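Local atomic coordinates of arginine 3rd transport system periplasmic binding protein (Legionella pneumophila subsp. pneumophila str. Philadelphia 1, PDB entry 3KZG), a protein that probably binds arginine in the periplasm and delivers it to a membrane transport system. Residues K79-S84 with M196-Q201; L5-S10 with L66-M71; Q93-V98 with Y180-K185. One frame throughout, in Å; residues are numbered along the deposited sequence.

Interaction 1: residues K79-S84 with M196-Q201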
# COMPACT_ATOMS: atom_id res chain seq x y z
N LYS A 79 6.50 15.10 35.44
CA LYS A 79 6.16 15.67 36.73
C LYS A 79 6.03 17.19 36.66
O LYS A 79 5.47 17.82 37.55
CB LYS A 79 7.22 15.29 37.77
CG LYS A 79 7.35 13.79 37.96
CD LYS A 79 8.37 13.44 39.03
CE LYS A 79 8.47 11.93 39.19
NZ LYS A 79 9.45 11.54 40.23
N HIS A 80 6.54 17.78 35.58
CA HIS A 80 6.47 19.22 35.40
C HIS A 80 5.95 19.61 34.03
O HIS A 80 5.62 20.77 33.79
CB HIS A 80 7.86 19.83 35.61
CG HIS A 80 8.38 19.67 37.00
ND1 HIS A 80 7.94 20.46 38.05
CD2 HIS A 80 9.24 18.78 37.54
CE1 HIS A 80 8.51 20.06 39.17
NE2 HIS A 80 9.30 19.04 38.89
N PHE A 81 5.88 18.64 33.13
CA PHE A 81 5.41 18.89 31.77
C PHE A 81 4.51 17.79 31.25
O PHE A 81 4.52 16.66 31.74
CB PHE A 81 6.60 19.00 30.81
CG PHE A 81 7.57 20.08 31.17
CD1 PHE A 81 7.26 21.42 30.95
CD2 PHE A 81 8.80 19.76 31.72
CE1 PHE A 81 8.17 22.42 31.27
CE2 PHE A 81 9.72 20.75 32.05
CZ PHE A 81 9.41 22.08 31.82
N ILE A 82 3.72 18.14 30.24
CA ILE A 82 2.87 17.17 29.59
C ILE A 82 3.41 17.00 28.18
O ILE A 82 4.07 17.90 27.64
CB ILE A 82 1.38 17.61 29.55
CG1 ILE A 82 1.24 18.97 28.87
CG2 ILE A 82 0.83 17.65 30.97
CD1 ILE A 82 -0.19 19.42 28.68
N PHE A 83 3.16 15.83 27.60
CA PHE A 83 3.64 15.52 26.27
C PHE A 83 2.51 15.19 25.30
O PHE A 83 1.42 14.80 25.70
CB PHE A 83 4.59 14.32 26.35
CG PHE A 83 5.87 14.61 27.07
CD1 PHE A 83 6.94 15.20 26.41
CD2 PHE A 83 6.01 14.28 28.42
CE1 PHE A 83 8.14 15.45 27.07
CE2 PHE A 83 7.21 14.53 29.09
CZ PHE A 83 8.27 15.12 28.41
N SER A 84 2.79 15.37 24.01
CA SER A 84 1.82 15.05 22.99
C SER A 84 2.05 13.57 22.73
O SER A 84 2.89 12.94 23.39
CB SER A 84 2.12 15.80 21.70
OG SER A 84 3.35 15.34 21.16
N MSE A 196 6.57 18.81 23.86
CA MSE A 196 6.37 19.10 25.28
C MSE A 196 5.70 20.45 25.55
O MSE A 196 5.86 21.40 24.80
CB MSE A 196 7.73 19.05 25.97
CG MSE A 196 7.71 18.93 27.47
SE MSE A 196 9.53 18.67 28.08
CE MSE A 196 10.21 20.46 27.68
N ALA A 197 4.93 20.50 26.63
CA ALA A 197 4.24 21.73 26.98
C ALA A 197 3.98 21.78 28.47
O ALA A 197 4.22 20.80 29.19
CB ALA A 197 2.92 21.82 26.21
N ASN A 198 3.50 22.92 28.95
CA ASN A 198 3.19 23.08 30.37
C ASN A 198 1.85 22.38 30.62
O ASN A 198 1.01 22.31 29.73
CB ASN A 198 3.11 24.57 30.73
CG ASN A 198 4.47 25.25 30.69
OD1 ASN A 198 4.68 26.22 29.95
ND2 ASN A 198 5.41 24.75 31.48
N PRO A 199 1.65 21.83 31.83
CA PRO A 199 0.41 21.13 32.18
C PRO A 199 -0.90 21.81 31.82
O PRO A 199 -1.88 21.14 31.48
CB PRO A 199 0.56 20.91 33.68
CG PRO A 199 2.04 20.72 33.84
CD PRO A 199 2.59 21.83 32.97
N ASP A 200 -0.94 23.14 31.89
CA ASP A 200 -2.18 23.85 31.59
C ASP A 200 -2.45 24.04 30.11
O ASP A 200 -3.41 24.73 29.74
CB ASP A 200 -2.20 25.22 32.29
CG ASP A 200 -1.03 26.09 31.90
OD1 ASP A 200 -0.48 25.92 30.80
OD2 ASP A 200 -0.67 26.98 32.71
N GLN A 201 -1.64 23.44 29.25
CA GLN A 201 -1.83 23.58 27.82
C GLN A 201 -2.43 22.32 27.21
O GLN A 201 -2.24 22.04 26.02
CB GLN A 201 -0.50 23.91 27.14
CG GLN A 201 0.22 25.14 27.71
CD GLN A 201 1.43 25.53 26.90
OE1 GLN A 201 1.31 26.05 25.78
NE2 GLN A 201 2.62 25.27 27.44
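Ile-82 and Ala-197 form the hydrogen-bonded pair of a short two-stranded antiparallel ladder, and Phe-83 with Met-196 is the neighbouring non-hydrogen-bonded pair. Ile-82 N donates a hydrogen bond to Ala-197 O at 2.9 Å, and Ala-197 N returns a bond of the same 2.9 Å to Ile-82 O. The CA of Met-196 adds a CA-H...O contact to that same oxygen.

Met-196, present as selenomethionine, carries most of the aromatic packing. Its CG leaves the backbone anti to N (chi1 -163°) and fits between two phenylalanines, 3.5 Å from Phe-81 CB and 3.5 Å from Phe-83 CE1. The bend at its last torsion then carries the methyl group across Phe-81, where CE stands 4.2 Å above the ring centre, a CH-pi contact over the face. The selenium makes oblique Met-aromatic contacts with both rings; a flexible, polarisable side chain can follow both. Ala-197 O, already bound to Ile-82, also lies at the edge of the Phe-81 ring, near its plane. Leu-59 of helix 55-60 packs on both Phe-81 and Met-196.

On the other sheet face, Ile-82 places CG1 against the small Ala-197 CB at 4.2 Å. Its CD1 reaches further, to 3.3 Å from Asn-198 O, while the other branch, CG2, lies beside Pro-199. The proline ring packs in turn against His-80 O, and its restricted backbone fits the turn leading into helix 202-217, whose Ile-205 covers Ile-82 and Ala-197.

Two backbone bonds thus fix the register, while Phe-81 and selenomethionine pack toward helix 55-60, Phe-83 against Ile-73 and Lys-78, and Ile-82 and Ala-197 toward helix 202-217. Cohesion beyond the ladder is therefore largely apolar, with dispersion and ring contacts doing the work.

Interaction 2: residues L5-S10 with L66-M71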
# COMPACT_ATOMS: atom_id res chain seq x y z
N LEU A 5 2.13 30.60 16.91
CA LEU A 5 2.83 29.89 17.98
C LEU A 5 4.33 30.12 17.94
O LEU A 5 4.92 30.35 16.89
CB LEU A 5 2.54 28.39 17.87
CG LEU A 5 1.08 27.94 17.99
CD1 LEU A 5 0.98 26.44 17.70
CD2 LEU A 5 0.55 28.26 19.38
N THR A 6 4.94 30.05 19.12
CA THR A 6 6.38 30.21 19.28
C THR A 6 6.91 28.89 19.82
O THR A 6 6.62 28.51 20.95
CB THR A 6 6.70 31.35 20.28
OG1 THR A 6 6.25 32.60 19.73
CG2 THR A 6 8.20 31.43 20.55
N ILE A 7 7.68 28.18 19.00
CA ILE A 7 8.22 26.90 19.40
C ILE A 7 9.72 26.94 19.70
O ILE A 7 10.50 27.43 18.90
CB ILE A 7 7.99 25.81 18.32
CG1 ILE A 7 6.50 25.71 17.97
CG2 ILE A 7 8.49 24.46 18.83
CD1 ILE A 7 6.02 26.81 17.07
N GLY A 8 10.09 26.42 20.86
CA GLY A 8 11.49 26.38 21.22
C GLY A 8 12.07 25.06 20.76
O GLY A 8 11.42 24.02 20.87
N THR A 9 13.29 25.10 20.21
CA THR A 9 13.98 23.90 19.74
C THR A 9 15.46 24.10 20.05
O THR A 9 15.90 25.24 20.24
CB THR A 9 13.79 23.71 18.22
OG1 THR A 9 14.37 22.46 17.82
CG2 THR A 9 14.45 24.85 17.45
N SER A 10 16.23 23.02 20.13
CA SER A 10 17.65 23.16 20.45
C SER A 10 18.42 23.79 19.30
O SER A 10 17.89 23.95 18.20
CB SER A 10 18.26 21.81 20.80
OG SER A 10 18.33 20.97 19.67
N LEU A 66 5.45 25.91 22.93
CA LEU A 66 5.74 24.49 22.87
C LEU A 66 7.23 24.25 22.67
O LEU A 66 7.98 25.17 22.37
CB LEU A 66 4.97 23.86 21.70
CG LEU A 66 3.45 23.98 21.72
CD1 LEU A 66 2.89 23.62 20.35
CD2 LEU A 66 2.89 23.07 22.80
N VAL A 67 7.64 23.00 22.86
CA VAL A 67 9.03 22.62 22.66
C VAL A 67 9.10 21.30 21.91
O VAL A 67 8.35 20.36 22.20
CB VAL A 67 9.78 22.45 24.00
CG1 VAL A 67 11.09 21.71 23.78
CG2 VAL A 67 10.06 23.81 24.62
N ILE A 68 9.98 21.25 20.91
CA ILE A 68 10.20 20.06 20.11
C ILE A 68 11.70 20.02 19.82
O ILE A 68 12.23 20.85 19.09
CB ILE A 68 9.40 20.07 18.79
CG1 ILE A 68 9.64 18.77 18.03
CG2 ILE A 68 9.76 21.29 17.94
CD1 ILE A 68 8.75 18.59 16.81
N ALA A 69 12.37 19.06 20.44
CA ALA A 69 13.81 18.88 20.27
C ALA A 69 14.13 17.48 20.74
O ALA A 69 14.67 17.29 21.83
CB ALA A 69 14.54 19.90 21.12
N SER A 70 13.78 16.50 19.90
CA SER A 70 14.00 15.09 20.22
C SER A 70 13.81 14.90 21.73
O SER A 70 14.64 14.30 22.40
CB SER A 70 15.40 14.64 19.78
OG SER A 70 16.44 15.33 20.46
N MSE A 71 12.70 15.41 22.25
CA MSE A 71 12.40 15.30 23.67
C MSE A 71 11.79 13.97 24.06
O MSE A 71 10.65 13.67 23.71
CB MSE A 71 11.46 16.41 24.10
CG MSE A 71 11.39 16.57 25.61
SE MSE A 71 13.14 17.03 26.30
CE MSE A 71 13.24 18.80 25.52
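Gly-8 is gripped through both of its backbone polar groups: its N donates to Leu-66 O at 2.9 Å, and its O accepts from Ile-68 N at 3.1 Å. A side-chain bond extends the ladder, from Thr-9 OG1 to Ile-68 O at 3.0 Å, with the hydroxyl lying in the carbonyl plane. The torsion of Thr-9 (chi1 -174°) swings OG1 away from its own N and toward the adjoining chain, so a threonine hydroxyl adds a rung beyond the backbone bonds. At the other end, Leu-66 N makes a weak bond to Thr-6 O.

Around these bonds the packing is aliphatic. The CG2 branch of Ile-7 meets CG2 of Ile-68 at 3.5 Å, the two side chains crossing at a slant, with Met-34 of helix 29-40 touching both. Leu-5 and Leu-66 touch through their CD1 methyls at 4.3 Å. Gly-8 puts no side chain on the face where Val-67 points, against Leu-55 and Leu-59 of helix 55-60. Ala-69 brings its CB to 3.7 Å from Ser-10 N, while the hydroxyl of Ser-10 is bound to Glu-17.

The two strands run parallel, Ile-7 beside Leu-66 and Gly-8 beside Val-67, and strand 4-13 also pairs in parallel with strand 44-50. This largely parallel, mixed sheet with helices on both faces is the alpha/beta core characteristic of one lobe of a periplasmic binding protein.

Interaction 3: residues Q93-V98 with Y180-K185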
# COMPACT_ATOMS: atom_id res chain seq x y z
N GLN A 93 22.16 5.45 21.42
CA GLN A 93 23.19 4.71 20.70
C GLN A 93 24.60 5.13 21.13
O GLN A 93 24.89 6.32 21.23
CB GLN A 93 23.02 4.94 19.20
CG GLN A 93 24.15 4.38 18.32
CD GLN A 93 24.13 2.86 18.23
OE1 GLN A 93 23.15 2.26 17.79
NE2 GLN A 93 25.22 2.23 18.66
N TYR A 94 25.46 4.15 21.38
CA TYR A 94 26.83 4.45 21.76
C TYR A 94 27.64 4.65 20.48
O TYR A 94 27.52 3.87 19.52
CB TYR A 94 27.44 3.31 22.58
CG TYR A 94 27.06 3.33 24.05
CD1 TYR A 94 27.65 4.23 24.94
CD2 TYR A 94 26.10 2.45 24.55
CE1 TYR A 94 27.30 4.26 26.29
CE2 TYR A 94 25.74 2.46 25.90
CZ TYR A 94 26.34 3.37 26.76
OH TYR A 94 25.99 3.39 28.10
N ILE A 95 28.43 5.71 20.46
CA ILE A 95 29.27 6.04 19.31
C ILE A 95 30.66 6.44 19.80
O ILE A 95 30.79 7.00 20.89
CB ILE A 95 28.65 7.20 18.49
CG1 ILE A 95 29.50 7.49 17.26
CG2 ILE A 95 28.50 8.45 19.36
CD1 ILE A 95 28.87 8.47 16.30
N THR A 96 31.68 6.12 19.03
CA THR A 96 33.06 6.45 19.39
C THR A 96 33.86 6.66 18.10
O THR A 96 33.32 6.50 17.01
CB THR A 96 33.71 5.32 20.23
OG1 THR A 96 34.95 5.78 20.77
CG2 THR A 96 33.95 4.09 19.38
N THR A 97 35.13 7.05 18.23
CA THR A 97 35.95 7.26 17.04
C THR A 97 36.45 5.94 16.49
O THR A 97 36.72 5.01 17.25
CB THR A 97 37.15 8.18 17.35
OG1 THR A 97 37.91 7.63 18.43
CG2 THR A 97 36.67 9.58 17.71
N VAL A 98 36.57 5.85 15.17
CA VAL A 98 37.03 4.63 14.50
C VAL A 98 38.36 4.09 15.02
O VAL A 98 38.60 2.89 15.00
CB VAL A 98 37.15 4.84 12.98
CG1 VAL A 98 35.81 5.23 12.41
CG2 VAL A 98 38.20 5.90 12.69
N TYR A 180 33.77 7.98 12.72
CA TYR A 180 33.03 7.35 13.82
C TYR A 180 32.62 5.91 13.53
O TYR A 180 32.64 5.46 12.38
CB TYR A 180 31.76 8.16 14.12
CG TYR A 180 32.01 9.61 14.46
CD1 TYR A 180 32.61 9.98 15.66
CD2 TYR A 180 31.65 10.62 13.57
CE1 TYR A 180 32.85 11.32 15.97
CE2 TYR A 180 31.88 11.96 13.86
CZ TYR A 180 32.48 12.30 15.07
OH TYR A 180 32.69 13.63 15.37
N LYS A 181 32.25 5.21 14.59
CA LYS A 181 31.76 3.84 14.51
C LYS A 181 30.79 3.63 15.68
O LYS A 181 31.00 4.16 16.77
CB LYS A 181 32.90 2.81 14.58
CG LYS A 181 33.66 2.76 15.90
CD LYS A 181 34.61 1.57 15.92
CE LYS A 181 35.49 1.57 17.16
NZ LYS A 181 36.45 0.43 17.16
N LEU A 182 29.72 2.89 15.43
CA LEU A 182 28.71 2.63 16.45
C LEU A 182 29.10 1.42 17.29
O LEU A 182 29.66 0.44 16.77
CB LEU A 182 27.35 2.37 15.79
CG LEU A 182 26.87 3.36 14.72
CD1 LEU A 182 25.45 2.99 14.30
CD2 LEU A 182 26.93 4.78 15.25
N ILE A 183 28.80 1.48 18.58
CA ILE A 183 29.12 0.40 19.50
C ILE A 183 27.83 -0.24 20.01
O ILE A 183 27.03 0.42 20.69
CB ILE A 183 29.94 0.93 20.69
CG1 ILE A 183 31.16 1.70 20.17
CG2 ILE A 183 30.38 -0.23 21.58
CD1 ILE A 183 32.10 0.88 19.30
N GLY A 184 27.62 -1.51 19.68
CA GLY A 184 26.42 -2.21 20.11
C GLY A 184 25.21 -1.77 19.31
O GLY A 184 25.32 -0.88 18.47
N LYS A 185 24.06 -2.39 19.56
CA LYS A 185 22.83 -2.04 18.85
C LYS A 185 22.20 -0.82 19.54
O LYS A 185 22.64 -0.42 20.61
CB LYS A 185 21.85 -3.21 18.88
CG LYS A 185 22.47 -4.55 18.53
CD LYS A 185 21.52 -5.71 18.84
CE LYS A 185 22.24 -7.05 18.68
NZ LYS A 185 21.36 -8.20 19.04
O HOH W 1 24.48 1.33 21.66
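Strand 91-97 pairs here with strand 180-188, the outermost strand at this side of the five-stranded mixed sheet in the second lobe of a periplasmic binding protein. Thr-96 and Lys-181 form a hydrogen-bonded pair: Lys-181 N reaches Thr-96 O at 2.9 Å, and Thr-96 N reaches Lys-181 O at 3.1 Å.

Farther along, Tyr-94 O accepts two donors from opposite faces of its carbonyl plane, Ile-183 N at 2.9 Å and the amide of its own neighbour, Gln-93 NE2. The bend of Gln-93 at chi2 (72°) turns that amide toward the neighbouring strand, and its second proton goes to Gly-184 O at 3.1 Å, a nearly straight bond that meets the carbonyl from above its plane. Where the strands part, a water accepts from Tyr-94 N and donates to Ile-183 O and Lys-185 O.

Among the side chains, Ile-95 CD1 packs on Tyr-180 CB at 3.6 Å, with Thr-96 O at the edge of the tyrosine ring. Thr-96 CG2 lies 3.7 Å from both Lys-181 CE and Ile-183 CD1. The extended lysine lends its methylenes to this face and carries NZ to Ser-100 O, just as Thr-96 OG1 is held by Asp-153 O.

A long amide and a bridging water thus replace regular strand pairing at the corner near Gly-184, giving the backbone groups there hydrogen-bond partners as the chains diverge.

How the interactions relate
Interactions 1 and 2 adjoin in one lobe, their centres 12 Å apart: Met-196 N probably bonds to Val-67 O at 2.9 Å, and Met-71 CG packs on the selenium of Met-196 at 3.7 Å. The small ladder of interaction 1 thereby joins the edge of the sheet in interaction 2. Interaction 3 belongs to the other lobe, its centre about 33 Å from that of interaction 1 and 28 Å from that of interaction 2. The chain leaves strand 82-83 for 91-97 and returns from 180-188 to 196-197, so interactions 1 and 3 flank both inter-lobe connections. In this family the solute is held in the cleft between the lobes.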